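Side-chain contacts in fructose 1-phosphate kinase (Staphylococcus aureus, PDB 2JG5), which probably catalyses the ATP-dependent phosphorylation of fructose 1-phosphate to fructose 1,6-bisphosphate, as a sugar kinase of the pfkB family: residues 187-192 / 204-209; 198-203 / 301-306; 223-226 / 231-234. One frame throughout, in Å; residues are numbered along the deposited sequence.

In the fold
Going from the N terminus, the chain first builds the parallel sheet, the smaller mixed sheet and their helices before reaching 187-192, the last turn of helix 182-188 and the loop after it. Contact 1 closes a short loop there, when the chain returns along helix 196-208 and 204-209 meets this helix end. Within that loop lies 198-203, the earlier part of the same helix, which is met by the C terminus: contact 2 closes with 301-306, so contacts 1 and 2 cross. Contact 3, the hairpin of 223-226 and 231-234, is nested inside the large loop closed by contact 2. Together they tie helix 196-208 to helix 182-188 and to the antiparallel sheet ending at strand 299-303.

Contact 1 of 3, residues 187-192 / 204-209; sequences VMFNTT and RLLVDK
With chi1 of -64° in Phe189 and -73° in Leu206, each CG lies opposite its own carbonyl carbon, and the two side chains are brought together where the end of helix 182-188 meets helix 196-208. The phenyl ring meets Leu206 edge-on: CG of Leu206 lies near the ring plane, 3.8 Å from both CE1 and CZ of Phe189. Leu205, one residue earlier on the same helix, comes to the ring obliquely, with its CB 3.8 Å from CE2 of Phe189 and its CD1 a little farther from that same atom. CE1 and CZ thus meet Leu206, and CE2 meets Leu205.

Met188 also meets Leu206. Its chain runs extended beyond CG and crosses the Leu206 side chain at about a right angle, so that SD rests 3.8 Å from CD2 of Leu206. That methyl also lies 3.9 Å from CZ of Phe189, linking sulfur and ring through one leucine branch. No hydrogen bond spans the interface; the contact is wholly apolar. Behind it, Asn190 takes positive phi as the C-prime residue of a Schellman motif, which turns the chain away just after Phe189 has been delivered.

Tyr202 of helix 196-208 brings its ring against Phe189, Met188 also touches Glu168, and Leu206 reaches Val214. The contact thus joins helices 182-188 and 196-208, with helix 164-170 and strand 214-217, an outermost strand of the antiparallel sheet, beside it.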
loop_
_atom_site.group_PDB
_atom_site.type_symbol
_atom_site.label_atom_id
_atom_site.label_comp_id
_atom_site.label_asym_id
_atom_site.label_seq_id
_atom_site.Cartn_x
_atom_site.Cartn_y
_atom_site.Cartn_z
ATOM N N VAL A 187 13.497 6.175 -34.218
ATOM C CA VAL A 187 13.164 7.551 -33.860
ATOM C C VAL A 187 14.422 8.426 -33.838
ATOM O O VAL A 187 14.446 9.488 -34.454
ATOM C CB VAL A 187 12.395 7.648 -32.518
ATOM C CG1 VAL A 187 12.036 9.103 -32.206
ATOM C CG2 VAL A 187 11.127 6.794 -32.563
ATOM N N MET A 188 15.457 7.965 -33.136
ATOM C CA MET A 188 16.737 8.664 -33.048
ATOM C C MET A 188 17.207 9.141 -34.405
ATOM O O MET A 188 17.288 10.332 -34.644
ATOM C CB MET A 188 17.816 7.751 -32.465
ATOM C CG MET A 188 17.769 7.526 -30.967
ATOM S SD MET A 188 19.241 6.596 -30.514
ATOM C CE MET A 188 18.875 6.029 -28.839
ATOM N N PHE A 189 17.504 8.199 -35.293
ATOM C CA PHE A 189 18.107 8.503 -36.589
ATOM C C PHE A 189 17.077 8.748 -37.690
ATOM O O PHE A 189 17.426 8.776 -38.874
ATOM C CB PHE A 189 19.061 7.379 -36.995
ATOM C CG PHE A 189 20.238 7.231 -36.075
ATOM C CD1 PHE A 189 20.201 6.321 -35.012
ATOM C CD2 PHE A 189 21.383 8.009 -36.262
ATOM C CE1 PHE A 189 21.294 6.183 -34.147
ATOM C CE2 PHE A 189 22.481 7.880 -35.410
ATOM C CZ PHE A 189 22.433 6.963 -34.347
ATOM N N ASN A 190 15.823 8.946 -37.277
ATOM C CA ASN A 190 14.666 9.112 -38.163
ATOM C C ASN A 190 14.713 8.320 -39.469
ATOM O O ASN A 190 14.747 8.882 -40.568
ATOM C CB ASN A 190 14.356 10.583 -38.415
ATOM C CG ASN A 190 12.869 10.843 -38.474
ATOM O OD1 ASN A 190 12.165 10.690 -37.466
ATOM N ND2 ASN A 190 12.372 11.216 -39.652
ATOM N N THR A 191 14.699 7.001 -39.318
ATOM C CA THR A 191 14.848 6.071 -40.424
ATOM C C THR A 191 14.184 4.752 -40.057
ATOM O O THR A 191 13.865 4.523 -38.895
ATOM C CB THR A 191 16.339 5.828 -40.762
ATOM O OG1 THR A 191 16.438 4.854 -41.802
ATOM C CG2 THR A 191 17.106 5.335 -39.545
ATOM N N THR A 192 13.976 3.894 -41.050
ATOM C CA THR A 192 13.399 2.574 -40.828
ATOM C C THR A 192 14.513 1.528 -40.708
ATOM O O THR A 192 15.314 1.361 -41.630
ATOM C CB THR A 192 12.445 2.188 -41.971
ATOM O OG1 THR A 192 13.202 1.948 -43.164
ATOM C CG2 THR A 192 11.428 3.308 -42.241
ATOM N N ARG A 204 26.445 1.532 -34.348
ATOM C CA ARG A 204 27.841 1.967 -34.355
ATOM C C ARG A 204 27.978 3.485 -34.486
ATOM O O ARG A 204 28.995 4.060 -34.088
ATOM C CB ARG A 204 28.636 1.253 -35.455
ATOM C CG ARG A 204 30.154 1.345 -35.269
ATOM C CD ARG A 204 30.882 0.308 -36.097
ATOM N NE ARG A 204 30.788 -1.023 -35.502
ATOM C CZ ARG A 204 30.803 -2.160 -36.192
ATOM N NH1 ARG A 204 30.707 -3.316 -35.548
ATOM N NH2 ARG A 204 30.890 -2.146 -37.526
ATOM N N LEU A 205 26.958 4.136 -35.041
ATOM C CA LEU A 205 26.929 5.598 -35.073
ATOM C C LEU A 205 26.768 6.135 -33.648
ATOM O O LEU A 205 27.290 7.186 -33.307
ATOM C CB LEU A 205 25.817 6.104 -35.996
ATOM C CG LEU A 205 25.957 5.789 -37.495
ATOM C CD1 LEU A 205 24.672 6.103 -38.226
ATOM C CD2 LEU A 205 27.128 6.521 -38.147
ATOM N N LEU A 206 26.061 5.380 -32.818
ATOM C CA LEU A 206 25.934 5.690 -31.399
ATOM C C LEU A 206 27.253 5.513 -30.652
ATOM O O LEU A 206 27.578 6.298 -29.769
ATOM C CB LEU A 206 24.839 4.829 -30.765
ATOM C CG LEU A 206 23.412 5.216 -31.145
ATOM C CD1 LEU A 206 22.453 4.131 -30.685
ATOM C CD2 LEU A 206 23.043 6.587 -30.549
ATOM N N VAL A 207 27.999 4.478 -31.021
ATOM C CA VAL A 207 29.365 4.250 -30.551
ATOM C C VAL A 207 30.312 5.392 -30.983
ATOM O O VAL A 207 31.258 5.729 -30.256
ATOM C CB VAL A 207 29.891 2.868 -31.034
ATOM C CG1 VAL A 207 31.312 2.604 -30.552
ATOM C CG2 VAL A 207 28.979 1.754 -30.551
ATOM N N ASP A 208 30.058 5.988 -32.149
ATOM C CA ASP A 208 30.825 7.154 -32.596
ATOM C C ASP A 208 30.531 8.392 -31.748
ATOM O O ASP A 208 31.426 9.193 -31.478
ATOM C CB ASP A 208 30.556 7.465 -34.071
ATOM C CG ASP A 208 31.082 6.392 -35.002
ATOM O OD1 ASP A 208 31.976 5.621 -34.590
ATOM O OD2 ASP A 208 30.608 6.327 -36.159
ATOM N N LYS A 209 29.274 8.532 -31.331
ATOM C CA LYS A 209 28.843 9.661 -30.502
ATOM C C LYS A 209 29.328 9.558 -29.052
ATOM O O LYS A 209 29.219 10.527 -28.298
ATOM C CB LYS A 209 27.317 9.845 -30.546
ATOM C CG LYS A 209 26.701 9.611 -31.921
ATOM C CD LYS A 209 25.649 10.635 -32.279
ATOM C CE LYS A 209 26.252 11.765 -33.102
ATOM N NZ LYS A 209 25.287 12.877 -33.317
#

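Contact 2 of 3, residues 198-203 / 301-306; sequences DVIKYG and SVLDGE
The carboxylate of Asp304 is gripped at both oxygens while a methyl of Ile200 lies over it: OD2 forms a salt bridge with NH2 of Arg204, one turn after Ile200 on helix 196-208, and OD1 a hydrogen bond with OG of Ser231. CG2 of Ile200 comes from above the carboxylate plane, offset toward OD2, 3.5 Å from OD2 of Asp304 and 3.9 Å from CG of Asp304. This is a methyl packed on a carboxylate, the two side chains running antiparallel past one another. Asp304 reaches this place with a chi1 of 77°, which sets CG between the backbone N and the carbonyl carbon. Its two polar partners would be expected to fix the rotation of the carboxylate and probably to keep it ionised.

The other branch of Ile200 serves the hydrophobic half of the contact. CD1 of Ile200 sits 3.7 Å from CB of Leu303, and CG1 of Ile200 lies 3.9 Å from CD1 of Leu303, the side chains crossing at a slant. One isoleucine therefore divides its branches between neighbouring residues, CG2 to the aspartate and the CG1 arm to the leucine. Leu303 continues inward onto Ile224, and Ile200 also touches Ser231.

Backbone hydrogen bonds of Leu303 and Asp304 with Ser231 hold the C-terminal chain beside strand 230-235 as it turns a corner at Asp304. The helix-on-sheet packing, with strand 299-303 at the border of the antiparallel sheet, belongs to the alpha/beta architecture of the ribokinase-like pfkB kinases.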
loop_
_atom_site.group_PDB
_atom_site.type_symbol
_atom_site.label_atom_id
_atom_site.label_comp_id
_atom_site.label_asym_id
_atom_site.label_seq_id
_atom_site.Cartn_x
_atom_site.Cartn_y
_atom_site.Cartn_z
ATOM N N ASP A 198 21.238 -3.012 -40.745
ATOM C CA ASP A 198 20.732 -1.697 -40.368
ATOM C C ASP A 198 20.964 -1.432 -38.891
ATOM O O ASP A 198 21.302 -0.317 -38.508
ATOM C CB ASP A 198 19.242 -1.571 -40.702
ATOM C CG ASP A 198 18.991 -1.096 -42.130
ATOM O OD1 ASP A 198 19.891 -0.467 -42.735
ATOM O OD2 ASP A 198 17.880 -1.356 -42.650
ATOM N N VAL A 199 20.787 -2.456 -38.064
ATOM C CA VAL A 199 21.025 -2.336 -36.626
ATOM C C VAL A 199 22.505 -2.067 -36.320
ATOM O O VAL A 199 22.810 -1.193 -35.514
ATOM C CB VAL A 199 20.500 -3.572 -35.836
ATOM C CG1 VAL A 199 20.798 -3.441 -34.358
ATOM C CG2 VAL A 199 19.003 -3.770 -36.056
ATOM N N ILE A 200 23.413 -2.798 -36.975
ATOM C CA ILE A 200 24.855 -2.568 -36.823
ATOM C C ILE A 200 25.209 -1.129 -37.191
ATOM O O ILE A 200 25.961 -0.482 -36.486
ATOM C CB ILE A 200 25.733 -3.510 -37.714
ATOM C CG1 ILE A 200 25.343 -4.974 -37.573
ATOM C CG2 ILE A 200 27.216 -3.349 -37.384
ATOM C CD1 ILE A 200 25.757 -5.801 -38.768
ATOM N N LYS A 201 24.668 -0.643 -38.307
ATOM C CA LYS A 201 25.000 0.688 -38.809
ATOM C C LYS A 201 24.687 1.780 -37.776
ATOM O O LYS A 201 25.598 2.432 -37.260
ATOM C CB LYS A 201 24.270 0.949 -40.125
ATOM C CG LYS A 201 24.636 2.267 -40.791
ATOM C CD LYS A 201 23.591 2.663 -41.814
ATOM C CE LYS A 201 23.998 3.918 -42.558
ATOM N NZ LYS A 201 22.902 4.334 -43.453
ATOM N N TYR A 202 23.403 1.945 -37.459
ATOM C CA TYR A 202 22.933 3.009 -36.567
ATOM C C TYR A 202 23.386 2.830 -35.119
ATOM O O TYR A 202 23.508 3.807 -34.379
ATOM C CB TYR A 202 21.408 3.166 -36.675
ATOM C CG TYR A 202 20.979 3.512 -38.082
ATOM C CD1 TYR A 202 21.343 4.721 -38.652
ATOM C CD2 TYR A 202 20.250 2.615 -38.858
ATOM C CE1 TYR A 202 20.980 5.044 -39.943
ATOM C CE2 TYR A 202 19.881 2.927 -40.165
ATOM C CZ TYR A 202 20.254 4.149 -40.696
ATOM O OH TYR A 202 19.901 4.501 -41.978
ATOM N N GLY A 203 23.651 1.587 -34.735
ATOM C CA GLY A 203 24.213 1.278 -33.428
ATOM C C GLY A 203 25.659 1.710 -33.287
ATOM O O GLY A 203 26.064 2.196 -32.227
ATOM N N SER A 301 26.549 -15.206 -32.922
ATOM C CA SER A 301 27.201 -15.080 -34.215
ATOM C C SER A 301 27.818 -13.708 -34.361
ATOM O O SER A 301 27.230 -12.708 -33.940
ATOM C CB SER A 301 26.190 -15.302 -35.336
ATOM O OG SER A 301 25.586 -16.571 -35.194
ATOM N N VAL A 302 29.010 -13.662 -34.946
ATOM C CA VAL A 302 29.630 -12.394 -35.299
ATOM C C VAL A 302 28.942 -11.894 -36.573
ATOM O O VAL A 302 28.833 -12.625 -37.560
ATOM C CB VAL A 302 31.167 -12.517 -35.497
ATOM C CG1 VAL A 302 31.768 -11.197 -35.921
ATOM C CG2 VAL A 302 31.838 -12.981 -34.219
ATOM N N LEU A 303 28.450 -10.658 -36.516
ATOM C CA LEU A 303 27.841 -10.010 -37.664
ATOM C C LEU A 303 28.917 -9.366 -38.526
ATOM O O LEU A 303 28.967 -9.598 -39.734
ATOM C CB LEU A 303 26.802 -8.971 -37.214
ATOM C CG LEU A 303 25.437 -9.541 -36.819
ATOM C CD1 LEU A 303 24.624 -8.536 -36.053
ATOM C CD2 LEU A 303 24.700 -9.985 -38.055
ATOM N N ASP A 304 29.773 -8.557 -37.899
ATOM C CA ASP A 304 30.914 -7.967 -38.592
ATOM C C ASP A 304 32.091 -7.765 -37.644
ATOM O O ASP A 304 31.989 -8.027 -36.435
ATOM C CB ASP A 304 30.531 -6.667 -39.345
ATOM C CG ASP A 304 30.373 -5.437 -38.425
ATOM O OD1 ASP A 304 30.469 -5.552 -37.187
ATOM O OD2 ASP A 304 30.145 -4.327 -38.963
ATOM N N GLY A 305 33.209 -7.312 -38.198
ATOM C CA GLY A 305 34.381 -7.007 -37.402
ATOM C C GLY A 305 35.052 -8.259 -36.887
ATOM O O GLY A 305 34.733 -9.377 -37.318
ATOM N N GLU A 306 35.980 -8.076 -35.951
ATOM C CA GLU A 306 36.825 -9.174 -35.505
ATOM C C GLU A 306 36.630 -9.419 -34.026
ATOM O O GLU A 306 36.854 -8.540 -33.187
ATOM C CB GLU A 306 38.304 -8.904 -35.839
ATOM O OXT GLU A 306 36.235 -10.520 -33.654
#

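Contact 3 of 3, residues 223-226 / 231-234; sequences AIYI and SIKA
From CB outward, the Ile224 side chain rises from one face of the hairpin beside Ile232 and Lys233. Its CB lies 3.7 Å from the carbonyl O of Ile232, and the CG2 methyl comes nearer still to that oxygen, at 3.4 Å. On the other branch, CG1 of Ile224 packs 3.5 Å from CD of Lys233, and the terminal CD1 remains 4.0 Å from the same CD. Lys233 makes this meeting possible by bending at chi2 (64°), which lays its methylene groups obliquely over the isoleucine and close to the carbonyl O of Ala223. Its NZ goes on to a long, weak ion pair with Asp196.

The backbone beneath is a regular antiparallel ladder. Tyr225 and Ile232 form a hydrogen-bonded pair, with Tyr225 N 2.9 Å from Ile232 O and the return bond from Ile232 N to Tyr225 O at 2.8 Å. Ala223 and Ala234 form the next such pair, in which Ala234 N is 3.0 Å from Ala223 O. Both bonds of the Tyr225 pair lie in the carbonyl plane, whereas the bond from Ala223 N reaches Ala234 O at a tilt from it.

On the reverse face, CD2 of Tyr225 meets CD1 of Ile232 at 3.7 Å, and helix 265-280 packs there through Ile265. Val199 and Ile200 of helix 196-208 touch Ile224 and Ser231 on the other face, where Lys233 stays partly exposed. The cross-hairpin bonds thus serve the backbone of Ala223, Tyr225, Ile232 and Ala234, while the alternate residues bond outward, to strand 214-217 on one side and the 301-304 chain on the other.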
loop_
_atom_site.group_PDB
_atom_site.type_symbol
_atom_site.label_atom_id
_atom_site.label_comp_id
_atom_site.label_asym_id
_atom_site.label_seq_id
_atom_site.Cartn_x
_atom_site.Cartn_y
_atom_site.Cartn_z
ATOM N N ALA A 223 18.855 -10.031 -29.923
ATOM C CA ALA A 223 19.503 -8.746 -29.679
ATOM C C ALA A 223 20.787 -8.628 -30.479
ATOM O O ALA A 223 21.340 -9.625 -30.936
ATOM C CB ALA A 223 19.792 -8.555 -28.180
ATOM N N ILE A 224 21.258 -7.402 -30.647
ATOM C CA ILE A 224 22.538 -7.171 -31.292
ATOM C C ILE A 224 23.437 -6.326 -30.407
ATOM O O ILE A 224 23.040 -5.264 -29.919
ATOM C CB ILE A 224 22.389 -6.544 -32.701
ATOM C CG1 ILE A 224 21.647 -7.521 -33.627
ATOM C CG2 ILE A 224 23.766 -6.160 -33.268
ATOM C CD1 ILE A 224 21.304 -6.986 -34.966
ATOM N N TYR A 225 24.648 -6.824 -30.195
ATOM C CA TYR A 225 25.671 -6.075 -29.496
ATOM C C TYR A 225 26.518 -5.378 -30.554
ATOM O O TYR A 225 26.900 -6.006 -31.544
ATOM C CB TYR A 225 26.530 -7.016 -28.645
ATOM C CG TYR A 225 27.770 -6.356 -28.087
ATOM C CD1 TYR A 225 27.764 -5.771 -26.816
ATOM C CD2 TYR A 225 28.940 -6.290 -28.841
ATOM C CE1 TYR A 225 28.900 -5.161 -26.312
ATOM C CE2 TYR A 225 30.075 -5.676 -28.351
ATOM C CZ TYR A 225 30.051 -5.119 -27.089
ATOM O OH TYR A 225 31.187 -4.517 -26.616
ATOM N N ILE A 226 26.793 -4.090 -30.353
ATOM C CA ILE A 226 27.654 -3.337 -31.273
ATOM C C ILE A 226 28.822 -2.652 -30.547
ATOM O O ILE A 226 28.618 -1.928 -29.568
ATOM C CB ILE A 226 26.880 -2.266 -32.114
ATOM C CG1 ILE A 226 25.649 -2.855 -32.805
ATOM C CG2 ILE A 226 27.803 -1.623 -33.149
ATOM C CD1 ILE A 226 24.368 -2.761 -31.990
ATOM N N SER A 231 30.378 -6.546 -34.131
ATOM C CA SER A 231 28.963 -6.642 -33.780
ATOM C C SER A 231 28.536 -8.099 -33.654
ATOM O O SER A 231 28.998 -8.950 -34.398
ATOM C CB SER A 231 28.076 -5.879 -34.764
ATOM O OG SER A 231 28.226 -6.378 -36.071
ATOM N N ILE A 232 27.667 -8.389 -32.698
ATOM C CA ILE A 232 27.288 -9.771 -32.414
ATOM C C ILE A 232 25.774 -9.953 -32.476
ATOM O O ILE A 232 24.998 -9.078 -32.049
ATOM C CB ILE A 232 27.838 -10.254 -31.035
ATOM C CG1 ILE A 232 29.364 -10.121 -30.992
ATOM C CG2 ILE A 232 27.437 -11.723 -30.751
ATOM C CD1 ILE A 232 29.907 -9.748 -29.642
ATOM N N LYS A 233 25.359 -11.088 -33.025
ATOM C CA LYS A 233 23.943 -11.420 -33.079
ATOM C C LYS A 233 23.616 -12.532 -32.101
ATOM O O LYS A 233 24.197 -13.623 -32.158
ATOM C CB LYS A 233 23.513 -11.791 -34.501
ATOM C CG LYS A 233 22.031 -12.127 -34.648
ATOM C CD LYS A 233 21.132 -10.936 -34.345
ATOM C CE LYS A 233 19.676 -11.339 -34.222
ATOM N NZ LYS A 233 19.033 -11.574 -35.554
ATOM N N ALA A 234 22.697 -12.239 -31.189
ATOM C CA ALA A 234 22.143 -13.254 -30.301
ATOM C C ALA A 234 20.741 -13.626 -30.769
ATOM O O ALA A 234 19.941 -12.758 -31.149
ATOM C CB ALA A 234 22.113 -12.762 -28.879
#